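Local coordinates for protein 3-deoxy-D-manno-octulosonate 8-phosphate phosphatase KdsC (Haemophilus influenzae Rd, PDB 1J8D) that hydrolyses 3-deoxy-D-manno-octulosonate 8-phosphate to 3-deoxy-D-manno-octulosonate and inorganic phosphate, a magnesium-dependent step of lipopolysaccharide biosynthesis, at residues Q3-I8 with D153-A158; I12-G17 with T102-D107; H37-L42 with A147-S152. One frame throughout, in Å; residues are numbered along the deposited sequence.

Interaction 1: Q3-I8 with D153-A158; sequences QKLENI and DMILQA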
loop_
_atom_site.group_PDB
_atom_site.type_symbol
_atom_site.label_atom_id
_atom_site.label_comp_id
_atom_site.label_asym_id
_atom_site.label_seq_id
_atom_site.Cartn_x
_atom_site.Cartn_y
_atom_site.Cartn_z
ATOM N N GLN A 3 -26.131 -2.562 24.467
ATOM C CA GLN A 3 -27.556 -2.779 24.247
ATOM C C GLN A 3 -27.861 -2.754 22.746
ATOM O O GLN A 3 -28.501 -3.664 22.215
ATOM C CB GLN A 3 -28.338 -1.671 24.950
ATOM C CG GLN A 3 -29.378 -2.148 25.955
ATOM C CD GLN A 3 -30.716 -2.519 25.314
ATOM O OE1 GLN A 3 -31.348 -1.696 24.640
ATOM N NE2 GLN A 3 -31.156 -3.760 25.534
ATOM N N LYS A 4 -27.405 -1.703 22.061
ATOM C CA LYS A 4 -27.631 -1.585 20.623
ATOM C C LYS A 4 -26.998 -2.781 19.923
ATOM O O LYS A 4 -27.583 -3.344 19.006
ATOM C CB LYS A 4 -26.999 -0.299 20.075
ATOM C CG LYS A 4 -27.479 0.985 20.726
ATOM C CD LYS A 4 -26.963 2.239 20.004
ATOM C CE LYS A 4 -27.716 2.486 18.707
ATOM N NZ LYS A 4 -27.943 3.948 18.547
ATOM N N LEU A 5 -25.807 -3.163 20.383
ATOM C CA LEU A 5 -25.041 -4.266 19.803
ATOM C C LEU A 5 -25.662 -5.622 19.957
ATOM O O LEU A 5 -25.636 -6.418 19.012
ATOM C CB LEU A 5 -23.631 -4.340 20.390
ATOM C CG LEU A 5 -22.538 -3.331 20.026
ATOM C CD1 LEU A 5 -21.315 -3.561 20.921
ATOM C CD2 LEU A 5 -22.167 -3.483 18.557
ATOM N N GLU A 6 -26.188 -5.920 21.147
ATOM C CA GLU A 6 -26.799 -7.232 21.345
ATOM C C GLU A 6 -28.113 -7.341 20.591
ATOM O O GLU A 6 -28.638 -8.433 20.453
ATOM C CB GLU A 6 -27.017 -7.541 22.830
ATOM C CG GLU A 6 -27.771 -6.473 23.579
ATOM C CD GLU A 6 -27.686 -6.658 25.081
ATOM O OE1 GLU A 6 -26.597 -7.046 25.576
ATOM O OE2 GLU A 6 -28.705 -6.398 25.758
ATOM N N ASN A 7 -28.620 -6.214 20.088
ATOM C CA ASN A 7 -29.872 -6.188 19.326
ATOM C C ASN A 7 -29.621 -6.213 17.818
ATOM O O ASN A 7 -30.554 -6.346 17.030
ATOM C CB ASN A 7 -30.661 -4.921 19.638
ATOM C CG ASN A 7 -31.371 -4.984 20.968
ATOM O OD1 ASN A 7 -31.875 -3.960 21.447
ATOM N ND2 ASN A 7 -31.433 -6.183 21.574
ATOM N N ILE A 8 -28.369 -6.056 17.411
ATOM C CA ILE A 8 -28.066 -6.045 15.995
ATOM C C ILE A 8 -28.316 -7.405 15.377
ATOM O O ILE A 8 -27.869 -8.439 15.890
ATOM C CB ILE A 8 -26.606 -5.615 15.719
ATOM C CG1 ILE A 8 -26.407 -4.143 16.112
ATOM C CG2 ILE A 8 -26.270 -5.854 14.249
ATOM C CD1 ILE A 8 -25.002 -3.672 15.882
ATOM N N ASP A 153 -16.315 -8.255 15.390
ATOM C CA ASP A 153 -15.829 -8.871 16.608
ATOM C C ASP A 153 -16.625 -8.210 17.738
ATOM O O ASP A 153 -17.125 -8.869 18.657
ATOM C CB ASP A 153 -14.340 -8.600 16.785
ATOM C CG ASP A 153 -13.469 -9.503 15.925
ATOM O OD1 ASP A 153 -12.257 -9.258 15.855
ATOM O OD2 ASP A 153 -13.980 -10.466 15.319
HETATM N N MSE A 154 -16.750 -6.896 17.640
HETATM C CA MSE A 154 -17.476 -6.122 18.621
HETATM C C MSE A 154 -18.947 -6.560 18.759
HETATM O O MSE A 154 -19.502 -6.588 19.869
HETATM C CB MSE A 154 -17.383 -4.647 18.240
HETATM C CG MSE A 154 -17.805 -3.680 19.307
HETATM SE SE MSE A 154 -17.525 -1.893 18.699
HETATM C CE MSE A 154 -15.932 -2.135 17.856
ATOM N N ILE A 155 -19.588 -6.902 17.651
ATOM C CA ILE A 155 -20.975 -7.310 17.742
ATOM C C ILE A 155 -21.045 -8.733 18.305
ATOM O O ILE A 155 -21.873 -9.037 19.172
ATOM C CB ILE A 155 -21.688 -7.280 16.367
ATOM C CG1 ILE A 155 -21.629 -5.868 15.780
ATOM C CG2 ILE A 155 -23.137 -7.740 16.533
ATOM C CD1 ILE A 155 -22.049 -5.745 14.314
ATOM N N LEU A 156 -20.183 -9.606 17.808
ATOM C CA LEU A 156 -20.179 -10.981 18.271
ATOM C C LEU A 156 -19.851 -11.069 19.762
ATOM O O LEU A 156 -20.475 -11.831 20.505
ATOM C CB LEU A 156 -19.184 -11.798 17.450
ATOM C CG LEU A 156 -19.635 -11.975 16.004
ATOM C CD1 LEU A 156 -18.623 -12.844 15.294
ATOM C CD2 LEU A 156 -21.026 -12.589 15.943
ATOM N N GLN A 157 -18.872 -10.290 20.192
ATOM C CA GLN A 157 -18.490 -10.273 21.585
ATOM C C GLN A 157 -19.712 -9.828 22.407
ATOM O O GLN A 157 -20.105 -10.485 23.384
ATOM C CB GLN A 157 -17.354 -9.284 21.784
ATOM C CG GLN A 157 -16.816 -9.219 23.171
ATOM C CD GLN A 157 -16.128 -10.501 23.525
ATOM O OE1 GLN A 157 -16.628 -11.283 24.346
ATOM N NE2 GLN A 157 -14.975 -10.753 22.885
ATOM N N ALA A 158 -20.307 -8.714 21.993
ATOM C CA ALA A 158 -21.456 -8.163 22.680
ATOM C C ALA A 158 -22.623 -9.134 22.766
ATOM O O ALA A 158 -23.444 -9.037 23.669
ATOM C CB ALA A 158 -21.902 -6.889 21.992
#

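Interaction 2: I12-G17 with T102-D107; sequences ITDVDG and TAYIGD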
loop_
_atom_site.group_PDB
_atom_site.type_symbol
_atom_site.label_atom_id
_atom_site.label_comp_id
_atom_site.label_asym_id
_atom_site.label_seq_id
_atom_site.Cartn_x
_atom_site.Cartn_y
_atom_site.Cartn_z
ATOM N N ILE A 12 -25.021 -3.462 7.488
ATOM C CA ILE A 12 -24.909 -2.908 6.162
ATOM C C ILE A 12 -23.598 -2.137 6.167
ATOM O O ILE A 12 -23.376 -1.271 7.024
ATOM C CB ILE A 12 -26.028 -1.926 5.881
ATOM C CG1 ILE A 12 -27.374 -2.585 6.184
ATOM C CG2 ILE A 12 -25.896 -1.408 4.457
ATOM C CD1 ILE A 12 -28.535 -1.654 6.068
ATOM N N THR A 13 -22.733 -2.440 5.206
ATOM C CA THR A 13 -21.437 -1.773 5.133
ATOM C C THR A 13 -21.265 -1.091 3.787
ATOM O O THR A 13 -21.780 -1.581 2.791
ATOM C CB THR A 13 -20.295 -2.807 5.281
ATOM O OG1 THR A 13 -19.033 -2.189 4.988
ATOM C CG2 THR A 13 -20.507 -3.971 4.301
ATOM N N ASP A 14 -20.568 0.043 3.773
ATOM C CA ASP A 14 -20.245 0.737 2.520
ATOM C C ASP A 14 -19.020 -0.057 2.035
ATOM O O ASP A 14 -18.476 -0.907 2.771
ATOM C CB ASP A 14 -19.853 2.217 2.767
ATOM C CG ASP A 14 -19.589 3.000 1.454
ATOM O OD1 ASP A 14 -18.922 4.072 1.496
ATOM O OD2 ASP A 14 -20.048 2.547 0.377
ATOM N N VAL A 15 -18.555 0.210 0.823
ATOM C CA VAL A 15 -17.428 -0.551 0.342
ATOM C C VAL A 15 -16.153 0.250 0.227
ATOM O O VAL A 15 -15.202 0.024 0.981
ATOM C CB VAL A 15 -17.698 -1.156 -1.046
ATOM C CG1 VAL A 15 -16.456 -1.877 -1.527
ATOM C CG2 VAL A 15 -18.899 -2.072 -1.007
ATOM N N ASP A 16 -16.115 1.162 -0.740
ATOM C CA ASP A 16 -14.906 1.940 -0.945
ATOM C C ASP A 16 -14.794 2.845 0.209
ATOM O O ASP A 16 -15.648 3.729 0.402
ATOM C CB ASP A 16 -14.997 2.741 -2.215
ATOM C CG ASP A 16 -15.207 1.874 -3.383
ATOM O OD1 ASP A 16 -14.362 0.988 -3.588
ATOM O OD2 ASP A 16 -16.209 2.064 -4.083
ATOM N N GLY A 17 -13.745 2.612 0.982
ATOM C CA GLY A 17 -13.527 3.387 2.189
ATOM C C GLY A 17 -13.706 2.539 3.447
ATOM O O GLY A 17 -13.155 2.850 4.506
ATOM N N THR A 102 -30.423 -2.880 13.009
ATOM C CA THR A 102 -29.401 -2.815 12.000
ATOM C C THR A 102 -28.296 -1.810 12.200
ATOM O O THR A 102 -28.513 -0.669 12.632
ATOM C CB THR A 102 -30.010 -2.640 10.577
ATOM O OG1 THR A 102 -29.616 -1.383 10.027
ATOM C CG2 THR A 102 -31.501 -2.742 10.618
ATOM N N ALA A 103 -27.093 -2.293 11.880
ATOM C CA ALA A 103 -25.880 -1.528 11.972
ATOM C C ALA A 103 -25.404 -1.160 10.566
ATOM O O ALA A 103 -25.563 -1.930 9.622
ATOM C CB ALA A 103 -24.829 -2.349 12.674
ATOM N N TYR A 104 -24.810 0.018 10.450
ATOM C CA TYR A 104 -24.261 0.496 9.193
ATOM C C TYR A 104 -22.826 0.957 9.450
ATOM O O TYR A 104 -22.593 1.645 10.423
ATOM C CB TYR A 104 -25.051 1.706 8.681
ATOM C CG TYR A 104 -24.555 2.156 7.326
ATOM C CD1 TYR A 104 -25.055 1.578 6.157
ATOM C CD2 TYR A 104 -23.539 3.113 7.208
ATOM C CE1 TYR A 104 -24.552 1.938 4.898
ATOM C CE2 TYR A 104 -23.030 3.485 5.957
ATOM C CZ TYR A 104 -23.552 2.882 4.803
ATOM O OH TYR A 104 -23.092 3.241 3.565
ATOM N N ILE A 105 -21.865 0.602 8.603
ATOM C CA ILE A 105 -20.490 1.091 8.796
ATOM C C ILE A 105 -20.071 1.918 7.571
ATOM O O ILE A 105 -20.099 1.434 6.432
ATOM C CB ILE A 105 -19.454 -0.102 9.098
ATOM C CG1 ILE A 105 -18.008 0.416 9.052
ATOM C CG2 ILE A 105 -19.665 -1.276 8.146
ATOM C CD1 ILE A 105 -16.917 -0.638 9.454
ATOM N N GLY A 106 -19.694 3.173 7.802
ATOM C CA GLY A 106 -19.293 4.045 6.703
ATOM C C GLY A 106 -17.974 4.796 6.851
ATOM O O GLY A 106 -17.190 4.546 7.785
ATOM N N ASP A 107 -17.750 5.745 5.935
ATOM C CA ASP A 107 -16.517 6.515 5.876
ATOM C C ASP A 107 -16.628 7.915 5.250
ATOM O O ASP A 107 -15.727 8.740 5.432
ATOM C CB ASP A 107 -15.491 5.753 5.052
ATOM C CG ASP A 107 -15.777 5.859 3.547
ATOM O OD1 ASP A 107 -15.016 6.553 2.831
ATOM O OD2 ASP A 107 -16.784 5.286 3.089
HETATM O O HOH W 1 -16.264 6.679 0.576
#

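Interaction 3: H37-L42 with A147-S152; sequences HVRDGL and AFREMS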
loop_
_atom_site.group_PDB
_atom_site.type_symbol
_atom_site.label_atom_id
_atom_site.label_comp_id
_atom_site.label_asym_id
_atom_site.label_seq_id
_atom_site.Cartn_x
_atom_site.Cartn_y
_atom_site.Cartn_z
ATOM N N HIS A 37 -9.763 -6.924 2.520
ATOM C CA HIS A 37 -8.970 -7.535 3.558
ATOM C C HIS A 37 -9.514 -8.888 4.046
ATOM O O HIS A 37 -10.702 -8.992 4.362
ATOM C CB HIS A 37 -8.877 -6.600 4.736
ATOM C CG HIS A 37 -7.820 -7.011 5.694
ATOM N ND1 HIS A 37 -6.620 -6.341 5.813
ATOM C CD2 HIS A 37 -7.735 -8.096 6.491
ATOM C CE1 HIS A 37 -5.841 -7.001 6.645
ATOM N NE2 HIS A 37 -6.493 -8.068 7.071
ATOM N N VAL A 38 -8.639 -9.897 4.133
ATOM C CA VAL A 38 -9.030 -11.239 4.573
ATOM C C VAL A 38 -9.726 -11.269 5.925
ATOM O O VAL A 38 -10.692 -11.997 6.103
ATOM C CB VAL A 38 -7.830 -12.226 4.771
ATOM C CG1 VAL A 38 -7.863 -13.305 3.737
ATOM C CG2 VAL A 38 -6.544 -11.493 4.801
ATOM N N ARG A 39 -9.214 -10.513 6.891
ATOM C CA ARG A 39 -9.823 -10.573 8.201
ATOM C C ARG A 39 -11.223 -9.962 8.178
ATOM O O ARG A 39 -12.080 -10.324 8.998
ATOM C CB ARG A 39 -8.891 -9.954 9.245
ATOM C CG ARG A 39 -7.551 -10.713 9.339
ATOM C CD ARG A 39 -6.773 -10.356 10.597
ATOM N NE ARG A 39 -6.206 -8.999 10.563
ATOM C CZ ARG A 39 -5.029 -8.689 10.028
ATOM N NH1 ARG A 39 -4.275 -9.639 9.482
ATOM N NH2 ARG A 39 -4.614 -7.430 10.031
ATOM N N ASP A 40 -11.464 -9.036 7.251
ATOM C CA ASP A 40 -12.822 -8.508 7.100
ATOM C C ASP A 40 -13.720 -9.636 6.554
ATOM O O ASP A 40 -14.885 -9.742 6.924
ATOM C CB ASP A 40 -12.884 -7.343 6.096
ATOM C CG ASP A 40 -12.406 -6.056 6.679
ATOM O OD1 ASP A 40 -12.552 -5.876 7.913
ATOM O OD2 ASP A 40 -11.892 -5.224 5.898
ATOM N N GLY A 41 -13.171 -10.465 5.662
ATOM C CA GLY A 41 -13.957 -11.535 5.070
ATOM C C GLY A 41 -14.413 -12.502 6.145
ATOM O O GLY A 41 -15.589 -12.851 6.218
ATOM N N LEU A 42 -13.471 -12.926 6.989
ATOM C CA LEU A 42 -13.769 -13.852 8.071
ATOM C C LEU A 42 -14.810 -13.200 8.940
ATOM O O LEU A 42 -15.734 -13.853 9.394
ATOM C CB LEU A 42 -12.500 -14.183 8.878
ATOM C CG LEU A 42 -12.596 -15.380 9.845
ATOM C CD1 LEU A 42 -13.021 -16.644 9.102
ATOM C CD2 LEU A 42 -11.250 -15.598 10.521
ATOM N N ALA A 147 -11.414 -2.751 9.534
ATOM C CA ALA A 147 -12.343 -1.985 10.337
ATOM C C ALA A 147 -13.634 -2.777 10.497
ATOM O O ALA A 147 -14.266 -2.748 11.542
ATOM C CB ALA A 147 -12.643 -0.643 9.655
ATOM N N PHE A 148 -14.010 -3.502 9.458
ATOM C CA PHE A 148 -15.239 -4.236 9.518
ATOM C C PHE A 148 -15.125 -5.365 10.525
ATOM O O PHE A 148 -16.082 -5.675 11.231
ATOM C CB PHE A 148 -15.596 -4.765 8.135
ATOM C CG PHE A 148 -16.870 -5.551 8.102
ATOM C CD1 PHE A 148 -18.055 -4.955 7.694
ATOM C CD2 PHE A 148 -16.892 -6.879 8.546
ATOM C CE1 PHE A 148 -19.244 -5.656 7.728
ATOM C CE2 PHE A 148 -18.074 -7.599 8.593
ATOM C CZ PHE A 148 -19.263 -6.987 8.183
ATOM N N ARG A 149 -13.949 -5.984 10.576
ATOM C CA ARG A 149 -13.690 -7.071 11.506
ATOM C C ARG A 149 -13.732 -6.521 12.925
ATOM O O ARG A 149 -14.262 -7.170 13.837
ATOM C CB ARG A 149 -12.329 -7.701 11.224
ATOM C CG ARG A 149 -11.944 -8.830 12.173
ATOM C CD ARG A 149 -13.044 -9.852 12.314
ATOM N NE ARG A 149 -12.581 -11.060 12.975
ATOM C CZ ARG A 149 -11.753 -11.959 12.442
ATOM N NH1 ARG A 149 -11.268 -11.800 11.210
ATOM N NH2 ARG A 149 -11.421 -13.040 13.138
ATOM N N GLU A 150 -13.174 -5.319 13.105
ATOM C CA GLU A 150 -13.170 -4.680 14.406
ATOM C C GLU A 150 -14.639 -4.611 14.847
ATOM O O GLU A 150 -15.002 -5.095 15.927
ATOM C CB GLU A 150 -12.565 -3.286 14.303
ATOM C CG GLU A 150 -12.683 -2.504 15.576
ATOM C CD GLU A 150 -12.085 -1.138 15.469
ATOM O OE1 GLU A 150 -12.373 -0.302 16.346
ATOM O OE2 GLU A 150 -11.331 -0.889 14.519
HETATM N N MSE A 151 -15.490 -4.056 13.980
HETATM C CA MSE A 151 -16.924 -3.978 14.275
HETATM C C MSE A 151 -17.625 -5.340 14.506
HETATM O O MSE A 151 -18.385 -5.493 15.471
HETATM C CB MSE A 151 -17.648 -3.226 13.157
HETATM C CG MSE A 151 -19.153 -3.074 13.385
HETATM SE SE MSE A 151 -20.100 -2.766 11.739
HETATM C CE MSE A 151 -19.644 -4.425 10.859
ATOM N N SER A 152 -17.390 -6.322 13.635
ATOM C CA SER A 152 -18.051 -7.613 13.806
ATOM C C SER A 152 -17.604 -8.315 15.084
ATOM O O SER A 152 -18.416 -8.917 15.772
ATOM C CB SER A 152 -17.817 -8.543 12.604
ATOM O OG SER A 152 -16.445 -8.828 12.381
HETATM O O HOH W 2 -12.102 -2.884 6.862
#

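Interaction 1: Q3-I8 with D153-A158
L5 reaches from the short N-terminal helix 2-6 to the last turns of helix 147-158, joining the N-terminal helix of the haloacid dehalogenase-like (HAD) fold to a helix that flanks its parallel sheet. The contact is apolar and largely buried. With L5 CG anti to its carbonyl carbon (chi1 -73°), the isobutyl group extends across the gap and its two methyls part. L5 CD1 goes to the A158 and M154 side, lying 3.9 Å from CG of M154, a selenomethionine. L5 CD2, the other branch, rests 3.7 Å from I155 CG1, the two side chains meeting at a slant. The leucine backbone takes part as well, L5 O lying 3.8 Å from I155 CG2. F122 of strand 120-123 touches both L5 and M154, so the leucine is also held against the sheet. E6 contributes less: its CB comes within 4.0 Å of A158 O at the margin of the contact. I8, beyond the helix, turns its side chain back toward the same partner helix. It crosses I155 at about a right angle, with I8 CD1 3.9 Å from I155 CD1. The side-chain amide of Q159, just after helix 147-158, bonds to the carbonyls of both L5 and I8. The A158 methyl presses on L5, its CB 3.5 Å from L5 CB, tighter than ordinary van der Waals contact.

Interaction 2: I12-G17 with T102-D107
I12 and T13 form parallel bridges with Y104 and I105 in the tightly packed half of this contact. I12 N donates to A103 O at 2.7 Å, I105 N returns to I12 O, and D14 N donates to I105 O at 3.0 Å. On one face of the sheet the Y104 ring crosses the isoleucine, I12 CG2 resting 3.5 Å from Y104 CD1. On the other, T13 and I105 point the same way and are squeezed together, with T13 CB 3.3 Å from I105 CG2. These are adjacent parallel strands at the centre of the HAD Rossmann-like sheet, whose C-terminal ends carry the DxD motif, here D14 and D16, and the later acidic residue D107; all three are inferred magnesium ligands. Past the strands the chains separate and water enters. D14 OD1 and D107 OD2, both acceptors, approach to 2.9 Å, an arrangement consistent with a site made for a cation. Water 1 bridges the loops, donating to D16 O and, at 2.6 Å, to D107 OD1. That oxygen also forms a salt bridge with R39 of a third subunit, while the D16 carboxylate pairs with K34. G17 CA lies 3.6 Å from D107 OD1.

Interaction 3: H37-L42 with A147-S152
F148 and D40 meet through the F148 CB, 3.2 Å from D40 OD1; the ring, its plane 83° from the carboxylate, only passes the backbone carbonyl of D40 obliquely. One face of the ring carries the terminal methyl of M151, a selenomethionine, with M151 CE 3.4 Å above the plane and toward the rim. On one face of the R39 guanidinium H37 NE2 sits over the centre, 3.4 Å above its plane. The R149 guanidinium is approached at its edge by the R39 backbone, while L42 runs alongside the arginine with its CD2 3.7 Å from R149 NH2. A bend at chi2 (50°) folds the R149 chain round R39 O, so that R149 NH1 bonds this carbonyl on a lone pair at 2.8 Å. The same guanidinium forms salt bridges to D153 and to D108 of a second subunit; R39 pairs with D107 of that subunit. D40 faces the first turn of helix 147-158, where D40 OD1 accepts a hydrogen bond from R149 N at 3.0 Å. Water 2 donates to D40 OD2 and accepts a longer bond from F148 N. Residues 37-41 are, by similarity, part of the substrate site. The axes of segments 38-42 and 147-152 approach to 7.7 Å at 31°, and F148 fills the wedge between them and the sheet, touching I44 and L47 of helix 38-49, V11 and T13 of strand 10-13, and I105 of strand 102-106.

Overall arrangement
From the N terminus, residues 3-8 open interaction 1, and the chain enters strand 10-13, where 12-17 begins interaction 2. Residues 37-42 start interaction 3 before strand 102-106 returns to close interaction 2. Helix 147-158 then closes interaction 3 with its first half and interaction 1 with its second. Interaction 1 thus encloses the other two, whose segments alternate and so cross. Interaction 2 touches both of the others: I8 packs on A103, F148 on T13 and I105, and M151 on I105. Interactions 1 and 3 share helix 147-158 only. That helix in this way ties the N-terminal helix and helix 38-49 to the central strands.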